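PDB 1KS8: endo-b-1,4-glucanase, which probably hydrolyses internal beta-1,4-glucosidic linkages in cellulose, lichenin and cereal beta-D-glucans, as a family 9 endoglucanase of a termite. Local coordinates for residues 304-315 with 327-338. Residues are numbered along the deposited sequence; the frame is centred on the assembly and turned at random.
Sequences LRHAANAAFIML and YRQFAQTQIDYA
Ala311 and Ala331 meet where the two helices run closest, with CA atoms 4.2 Å apart. Backbones this near suit side chains no larger than a methyl: Ala331 CB lies 3.5 Å from Ala311 O and also packs against Leu315 CG and the CB of Met314. One turn away Ala308 is again small, and the CD1 methyl of Ile335 reaches the CB atoms of both Ala308 and Ala311.

Longer apolar side chains fill the two ends, where the axes diverge. Met314 has CG anti to its carbonyl carbon (chi1 -71°) and is extended beyond it, which carries the sulfur across to Phe330 on the opposite helix. There SD approaches CD2 of Phe330 at 3.5 Å, an oblique Met-aromatic contact 4.7 Å from SD to the ring centroid, and CE touches the same side of the ring. An alanine in place of Met314 would probably open a gap beside Phe330 and leave the CD2 side of its ring without its sulfur and methyl partners. At the other end Leu304 CD2 meets CD1 of Tyr337 at 4.0 Å, the side chains crossing at about a right angle.

Polar groups at the seam find their partners beside it. Buried Gln334 bends at chi2 (-57°), laying OE1 against Ala307 CB, while its amide bonds the backbone of Leu296 and Gly294; NE2 also donates to Thr333 OG1. Arg328, partly exposed, lends its aliphatic CG to Leu315 CD2; its NE donates to a water, 2.9 Å away, that in turn donates to Leu315 O, and NH2 pairs with Glu319.

Helices 303-319 and 324-341, antiparallel at 160° across these segments and joined by a short connection, form an alpha-hairpin. Such inner-outer helix pairs build the (alpha/alpha)6 barrel of glycoside hydrolase family 9.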
ATOM      1  N   LEU A 304      -5.306  -3.564 -12.150  1.00  7.46           N
ATOM      2  CA  LEU A 304      -5.393  -2.111 -12.078  1.00  7.84           C
ATOM      3  C   LEU A 304      -4.331  -1.549 -11.136  1.00  7.47           C
ATOM      4  O   LEU A 304      -3.775  -0.481 -11.390  1.00  8.27           O
ATOM      5  CB  LEU A 304      -6.797  -1.680 -11.645  1.00  7.26           C
ATOM      6  CG  LEU A 304      -7.855  -1.934 -12.726  1.00  8.04           C
ATOM      7  CD1 LEU A 304      -9.241  -1.773 -12.143  1.00  9.32           C
ATOM      8  CD2 LEU A 304      -7.652  -0.975 -13.892  1.00  9.71           C
ATOM      9  N   ARG A 305      -4.052  -2.269 -10.055  1.00  7.06           N
ATOM     10  CA  ARG A 305      -3.034  -1.857  -9.096  1.00  7.08           C
ATOM     11  C   ARG A 305      -1.684  -1.720  -9.805  1.00  7.85           C
ATOM     12  O   ARG A 305      -0.935  -0.778  -9.552  1.00  8.08           O
ATOM     13  CB  ARG A 305      -2.948  -2.890  -7.960  1.00  7.64           C
ATOM     14  CG  ARG A 305      -1.666  -2.874  -7.118  1.00  7.50           C
ATOM     15  CD  ARG A 305      -0.537  -3.671  -7.776  1.00  8.37           C
ATOM     16  NE  ARG A 305      -0.908  -5.059  -8.061  1.00  9.66           N
ATOM     17  CZ  ARG A 305      -0.890  -6.051  -7.174  1.00 10.08           C
ATOM     18  NH1 ARG A 305      -0.518  -5.828  -5.919  1.00 12.18           N
ATOM     19  NH2 ARG A 305      -1.239  -7.277  -7.548  1.00 10.04           N
ATOM     20  N   HIS A 306      -1.369  -2.657 -10.695  1.00  7.54           N
ATOM     21  CA  HIS A 306      -0.104  -2.580 -11.414  1.00  8.21           C
ATOM     22  C   HIS A 306      -0.069  -1.364 -12.333  1.00  8.05           C
ATOM     23  O   HIS A 306       0.957  -0.691 -12.431  1.00  9.37           O
ATOM     24  CB  HIS A 306       0.143  -3.856 -12.230  1.00  8.89           C
ATOM     25  CG  HIS A 306       0.551  -5.036 -11.401  1.00  9.57           C
ATOM     26  ND1 HIS A 306       1.679  -5.036 -10.608  1.00 11.34           N
ATOM     27  CD2 HIS A 306      -0.013  -6.258 -11.250  1.00  9.11           C
ATOM     28  CE1 HIS A 306       1.792  -6.207 -10.005  1.00 11.35           C
ATOM     29  NE2 HIS A 306       0.777  -6.967 -10.378  1.00 10.75           N
ATOM     30  N   ALA A 307      -1.182  -1.078 -13.004  1.00  7.62           N
ATOM     31  CA  ALA A 307      -1.243   0.073 -13.905  1.00  8.81           C
ATOM     32  C   ALA A 307      -1.147   1.380 -13.120  1.00  8.85           C
ATOM     33  O   ALA A 307      -0.484   2.327 -13.552  1.00  8.24           O
ATOM     34  CB  ALA A 307      -2.532   0.039 -14.715  1.00  9.48           C
ATOM     35  N   ALA A 308      -1.801   1.437 -11.962  1.00  7.78           N
ATOM     36  CA  ALA A 308      -1.755   2.642 -11.143  1.00  8.04           C
ATOM     37  C   ALA A 308      -0.367   2.822 -10.522  1.00  7.18           C
ATOM     38  O   ALA A 308       0.106   3.946 -10.370  1.00  8.00           O
ATOM     39  CB  ALA A 308      -2.824   2.585 -10.059  1.00  7.45           C
ATOM     40  N   ASN A 309       0.286   1.722 -10.152  1.00  7.77           N
ATOM     41  CA  ASN A 309       1.628   1.812  -9.582  1.00  7.74           C
ATOM     42  C   ASN A 309       2.577   2.358 -10.641  1.00  8.60           C
ATOM     43  O   ASN A 309       3.440   3.184 -10.348  1.00  8.79           O
ATOM     44  CB  ASN A 309       2.125   0.436  -9.125  1.00  7.49           C
ATOM     45  CG  ASN A 309       1.478  -0.018  -7.834  1.00  8.01           C
ATOM     46  OD1 ASN A 309       0.612   0.663  -7.287  1.00  7.71           O
ATOM     47  ND2 ASN A 309       1.900  -1.178  -7.336  1.00  8.94           N
ATOM     48  N   ALA A 310       2.416   1.882 -11.872  1.00  9.15           N
ATOM     49  CA  ALA A 310       3.249   2.345 -12.972  1.00  8.34           C
ATOM     50  C   ALA A 310       2.975   3.831 -13.189  1.00  9.48           C
ATOM     51  O   ALA A 310       3.900   4.612 -13.422  1.00 10.09           O
ATOM     52  CB  ALA A 310       2.940   1.556 -14.238  1.00 10.36           C
ATOM     53  N   ALA A 311       1.706   4.221 -13.105  1.00  9.07           N
ATOM     54  CA  ALA A 311       1.337   5.620 -13.285  1.00  9.16           C
ATOM     55  C   ALA A 311       2.054   6.487 -12.254  1.00  9.39           C
ATOM     56  O   ALA A 311       2.533   7.576 -12.575  1.00  9.28           O
ATOM     57  CB  ALA A 311      -0.178   5.796 -13.160  1.00  9.15           C
ATOM     58  N   PHE A 312       2.140   6.010 -11.015  1.00  9.08           N
ATOM     59  CA  PHE A 312       2.814   6.797  -9.992  1.00  8.43           C
ATOM     60  C   PHE A 312       4.306   6.925 -10.279  1.00  9.08           C
ATOM     61  O   PHE A 312       4.888   7.987 -10.068  1.00  9.73           O
ATOM     62  CB  PHE A 312       2.615   6.204  -8.600  1.00 10.60           C
ATOM     63  CG  PHE A 312       3.125   7.094  -7.508  1.00  9.27           C
ATOM     64  CD1 PHE A 312       2.585   8.364  -7.330  1.00  9.96           C
ATOM     65  CD2 PHE A 312       4.184   6.697  -6.700  1.00 11.04           C
ATOM     66  CE1 PHE A 312       3.093   9.230  -6.365  1.00 11.35           C
ATOM     67  CE2 PHE A 312       4.700   7.558  -5.731  1.00 11.54           C
ATOM     68  CZ  PHE A 312       4.154   8.825  -5.566  1.00 12.25           C
ATOM     69  N   ILE A 313       4.928   5.849 -10.751  1.00  8.45           N
ATOM     70  CA  ILE A 313       6.348   5.907 -11.081  1.00  8.64           C
ATOM     71  C   ILE A 313       6.543   6.942 -12.186  1.00  8.79           C
ATOM     72  O   ILE A 313       7.512   7.700 -12.172  1.00  9.82           O
ATOM     73  CB  ILE A 313       6.880   4.528 -11.548  1.00  9.51           C
ATOM     74  CG1 ILE A 313       6.980   3.582 -10.345  1.00 11.14           C
ATOM     75  CG2 ILE A 313       8.248   4.679 -12.214  1.00 10.66           C
ATOM     76  CD1 ILE A 313       7.950   4.043  -9.258  1.00 13.15           C
ATOM     77  N   MET A 314       5.612   6.985 -13.133  1.00  9.33           N
ATOM     78  CA  MET A 314       5.696   7.944 -14.230  1.00  9.65           C
ATOM     79  C   MET A 314       5.571   9.373 -13.717  1.00 10.26           C
ATOM     80  O   MET A 314       6.279  10.271 -14.177  1.00 10.65           O
ATOM     81  CB  MET A 314       4.601   7.672 -15.261  1.00 10.04           C
ATOM     82  CG  MET A 314       4.827   6.407 -16.062  1.00 10.63           C
ATOM     83  SD  MET A 314       3.552   6.171 -17.305  1.00 12.28           S
ATOM     84  CE  MET A 314       3.780   4.436 -17.677  1.00 12.10           C
ATOM     85  N   LEU A 315       4.667   9.586 -12.765  1.00  9.97           N
ATOM     86  CA  LEU A 315       4.471  10.913 -12.196  1.00  9.97           C
ATOM     87  C   LEU A 315       5.713  11.343 -11.415  1.00 10.74           C
ATOM     88  O   LEU A 315       6.094  12.518 -11.434  1.00 11.45           O
ATOM     89  CB  LEU A 315       3.226  10.917 -11.304  1.00 10.62           C
ATOM     90  CG  LEU A 315       1.928  10.823 -12.117  1.00 10.00           C
ATOM     91  CD1 LEU A 315       0.772  10.372 -11.234  1.00 11.27           C
ATOM     92  CD2 LEU A 315       1.635  12.173 -12.751  1.00 11.43           C
ATOM     93  N   TYR A 327       4.860  11.832 -19.856  1.00 12.54           N
ATOM     94  CA  TYR A 327       4.776  10.894 -18.740  1.00 11.67           C
ATOM     95  C   TYR A 327       3.530  11.159 -17.897  1.00 11.79           C
ATOM     96  O   TYR A 327       2.826  10.229 -17.502  1.00 10.85           O
ATOM     97  CB  TYR A 327       6.030  10.999 -17.868  1.00 11.89           C
ATOM     98  CG  TYR A 327       7.248  10.286 -18.421  1.00 12.72           C
ATOM     99  CD1 TYR A 327       7.278   9.805 -19.734  1.00 12.93           C
ATOM    100  CD2 TYR A 327       8.378  10.098 -17.627  1.00 12.97           C
ATOM    101  CE1 TYR A 327       8.407   9.154 -20.237  1.00 13.51           C
ATOM    102  CE2 TYR A 327       9.506   9.452 -18.119  1.00 13.80           C
ATOM    103  CZ  TYR A 327       9.516   8.984 -19.420  1.00 13.59           C
ATOM    104  OH  TYR A 327      10.639   8.345 -19.895  1.00 14.46           O
ATOM    105  N   ARG A 328       3.261  12.431 -17.624  1.00 11.07           N
ATOM    106  CA  ARG A 328       2.091  12.804 -16.839  1.00 11.00           C
ATOM    107  C   ARG A 328       0.812  12.454 -17.589  1.00 11.22           C
ATOM    108  O   ARG A 328      -0.155  11.970 -16.996  1.00 10.46           O
ATOM    109  CB  ARG A 328       2.127  14.302 -16.528  1.00 11.30           C
ATOM    110  CG  ARG A 328       3.154  14.660 -15.470  1.00 10.88           C
ATOM    111  CD  ARG A 328       3.417  16.155 -15.401  1.00 10.95           C
ATOM    112  NE  ARG A 328       4.307  16.471 -14.288  1.00 11.87           N
ATOM    113  CZ  ARG A 328       4.955  17.622 -14.138  1.00 13.30           C
ATOM    114  NH1 ARG A 328       4.825  18.589 -15.035  1.00 14.81           N
ATOM    115  NH2 ARG A 328       5.733  17.804 -13.076  1.00 14.50           N
ATOM    116  N   GLN A 329       0.808  12.695 -18.895  1.00 11.85           N
ATOM    117  CA  GLN A 329      -0.356  12.390 -19.716  1.00 13.33           C
ATOM    118  C   GLN A 329      -0.624  10.888 -19.717  1.00 11.87           C
ATOM    119  O   GLN A 329      -1.765  10.455 -19.539  1.00 11.98           O
ATOM    120  CB  GLN A 329      -0.133  12.868 -21.152  1.00 15.56           C
ATOM    121  CG  GLN A 329      -1.285  12.559 -22.104  1.00 21.96           C
ATOM    122  CD  GLN A 329      -2.496  13.452 -21.886  1.00 24.99           C
ATOM    123  OE1 GLN A 329      -3.538  13.264 -22.515  1.00 29.45           O
ATOM    124  NE2 GLN A 329      -2.363  14.433 -21.001  1.00 27.62           N
ATOM    125  N   PHE A 330       0.422  10.088 -19.907  1.00 11.02           N
ATOM    126  CA  PHE A 330       0.229   8.645 -19.932  1.00 11.11           C
ATOM    127  C   PHE A 330      -0.259   8.145 -18.580  1.00 10.01           C
ATOM    128  O   PHE A 330      -1.148   7.298 -18.509  1.00  9.49           O
ATOM    129  CB  PHE A 330       1.514   7.907 -20.309  1.00 10.83           C
ATOM    130  CG  PHE A 330       1.276   6.475 -20.695  1.00 12.01           C
ATOM    131  CD1 PHE A 330       1.062   6.125 -22.025  1.00 12.14           C
ATOM    132  CD2 PHE A 330       1.179   5.489 -19.720  1.00 11.75           C
ATOM    133  CE1 PHE A 330       0.749   4.812 -22.375  1.00 12.89           C
ATOM    134  CE2 PHE A 330       0.865   4.176 -20.059  1.00 13.47           C
ATOM    135  CZ  PHE A 330       0.649   3.837 -21.391  1.00 12.76           C
ATOM    136  N   ALA A 331       0.332   8.659 -17.507  1.00  9.90           N
ATOM    137  CA  ALA A 331      -0.080   8.260 -16.167  1.00  9.85           C
ATOM    138  C   ALA A 331      -1.570   8.539 -16.006  1.00  9.85           C
ATOM    139  O   ALA A 331      -2.309   7.722 -15.459  1.00 10.15           O
ATOM    140  CB  ALA A 331       0.710   9.031 -15.127  1.00  9.00           C
ATOM    141  N   GLN A 332      -2.012   9.696 -16.493  1.00  9.05           N
ATOM    142  CA  GLN A 332      -3.417  10.070 -16.395  1.00  9.44           C
ATOM    143  C   GLN A 332      -4.325   9.096 -17.150  1.00  9.14           C
ATOM    144  O   GLN A 332      -5.435   8.810 -16.701  1.00  9.39           O
ATOM    145  CB  GLN A 332      -3.636  11.494 -16.921  1.00 11.45           C
ATOM    146  CG  GLN A 332      -5.042  12.023 -16.656  1.00 12.82           C
ATOM    147  CD  GLN A 332      -5.306  13.380 -17.289  1.00 15.75           C
ATOM    148  OE1 GLN A 332      -6.318  14.021 -17.001  1.00 18.23           O
ATOM    149  NE2 GLN A 332      -4.406  13.817 -18.161  1.00 16.00           N
ATOM    150  N   THR A 333      -3.873   8.584 -18.293  1.00  8.46           N
ATOM    151  CA  THR A 333      -4.718   7.653 -19.037  1.00  9.61           C
ATOM    152  C   THR A 333      -4.964   6.376 -18.239  1.00  9.37           C
ATOM    153  O   THR A 333      -6.033   5.775 -18.336  1.00 10.08           O
ATOM    154  CB  THR A 333      -4.114   7.254 -20.408  1.00 10.33           C
ATOM    155  OG1 THR A 333      -2.914   6.495 -20.212  1.00 10.97           O
ATOM    156  CG2 THR A 333      -3.812   8.491 -21.242  1.00 10.90           C
ATOM    157  N   GLN A 334      -3.979   5.960 -17.450  1.00  9.16           N
ATOM    158  CA  GLN A 334      -4.126   4.746 -16.660  1.00  9.77           C
ATOM    159  C   GLN A 334      -5.097   4.968 -15.511  1.00  9.88           C
ATOM    160  O   GLN A 334      -5.972   4.138 -15.258  1.00  9.73           O
ATOM    161  CB  GLN A 334      -2.759   4.290 -16.144  1.00  9.65           C
ATOM    162  CG  GLN A 334      -1.789   3.982 -17.275  1.00 11.53           C
ATOM    163  CD  GLN A 334      -2.334   2.934 -18.232  1.00 10.19           C
ATOM    164  OE1 GLN A 334      -2.477   1.770 -17.872  1.00 10.03           O
ATOM    165  NE2 GLN A 334      -2.650   3.351 -19.454  1.00 12.28           N
ATOM    166  N   ILE A 335      -4.949   6.091 -14.818  1.00  9.20           N
ATOM    167  CA  ILE A 335      -5.856   6.407 -13.727  1.00  9.57           C
ATOM    168  C   ILE A 335      -7.258   6.591 -14.312  1.00  9.30           C
ATOM    169  O   ILE A 335      -8.240   6.094 -13.762  1.00  8.85           O
ATOM    170  CB  ILE A 335      -5.418   7.695 -12.993  1.00  9.76           C
ATOM    171  CG1 ILE A 335      -4.033   7.490 -12.365  1.00 11.53           C
ATOM    172  CG2 ILE A 335      -6.444   8.073 -11.932  1.00 10.58           C
ATOM    173  CD1 ILE A 335      -3.943   6.312 -11.403  1.00 19.39           C
ATOM    174  N   ASP A 336      -7.348   7.286 -15.443  1.00  9.24           N
ATOM    175  CA  ASP A 336      -8.642   7.510 -16.078  1.00  8.37           C
ATOM    176  C   ASP A 336      -9.310   6.213 -16.525  1.00  9.07           C
ATOM    177  O   ASP A 336     -10.539   6.129 -16.563  1.00  8.69           O
ATOM    178  CB  ASP A 336      -8.501   8.472 -17.260  1.00  9.18           C
ATOM    179  CG  ASP A 336      -8.292   9.907 -16.815  1.00 10.17           C
ATOM    180  OD1 ASP A 336      -8.376  10.169 -15.596  1.00 10.98           O
ATOM    181  OD2 ASP A 336      -8.049  10.776 -17.680  1.00 11.43           O
ATOM    182  N   TYR A 337      -8.517   5.206 -16.878  1.00  8.97           N
ATOM    183  CA  TYR A 337      -9.112   3.937 -17.266  1.00  8.93           C
ATOM    184  C   TYR A 337      -9.799   3.367 -16.028  1.00  8.82           C
ATOM    185  O   TYR A 337     -10.940   2.912 -16.096  1.00  9.72           O
ATOM    186  CB  TYR A 337      -8.054   2.954 -17.783  1.00  8.98           C
ATOM    187  CG  TYR A 337      -8.641   1.624 -18.206  1.00  9.01           C
ATOM    188  CD1 TYR A 337      -9.079   0.700 -17.256  1.00  9.01           C
ATOM    189  CD2 TYR A 337      -8.795   1.304 -19.557  1.00  9.38           C
ATOM    190  CE1 TYR A 337      -9.657  -0.507 -17.638  1.00  8.89           C
ATOM    191  CE2 TYR A 337      -9.374   0.099 -19.950  1.00  9.08           C
ATOM    192  CZ  TYR A 337      -9.803  -0.801 -18.985  1.00  9.90           C
ATOM    193  OH  TYR A 337     -10.386  -1.990 -19.358  1.00 11.29           O
ATOM    194  N   ALA A 338      -9.108   3.406 -14.891  1.00  8.24           N
ATOM    195  CA  ALA A 338      -9.676   2.890 -13.652  1.00  8.38           C
ATOM    196  C   ALA A 338     -10.947   3.637 -13.267  1.00  8.50           C
ATOM    197  O   ALA A 338     -11.867   3.056 -12.688  1.00  9.25           O
ATOM    198  CB  ALA A 338      -8.655   2.995 -12.522  1.00  8.59           C
TER
HETATM  199  O   HOH W   1       4.491  14.746 -11.926  1.00 12.69           O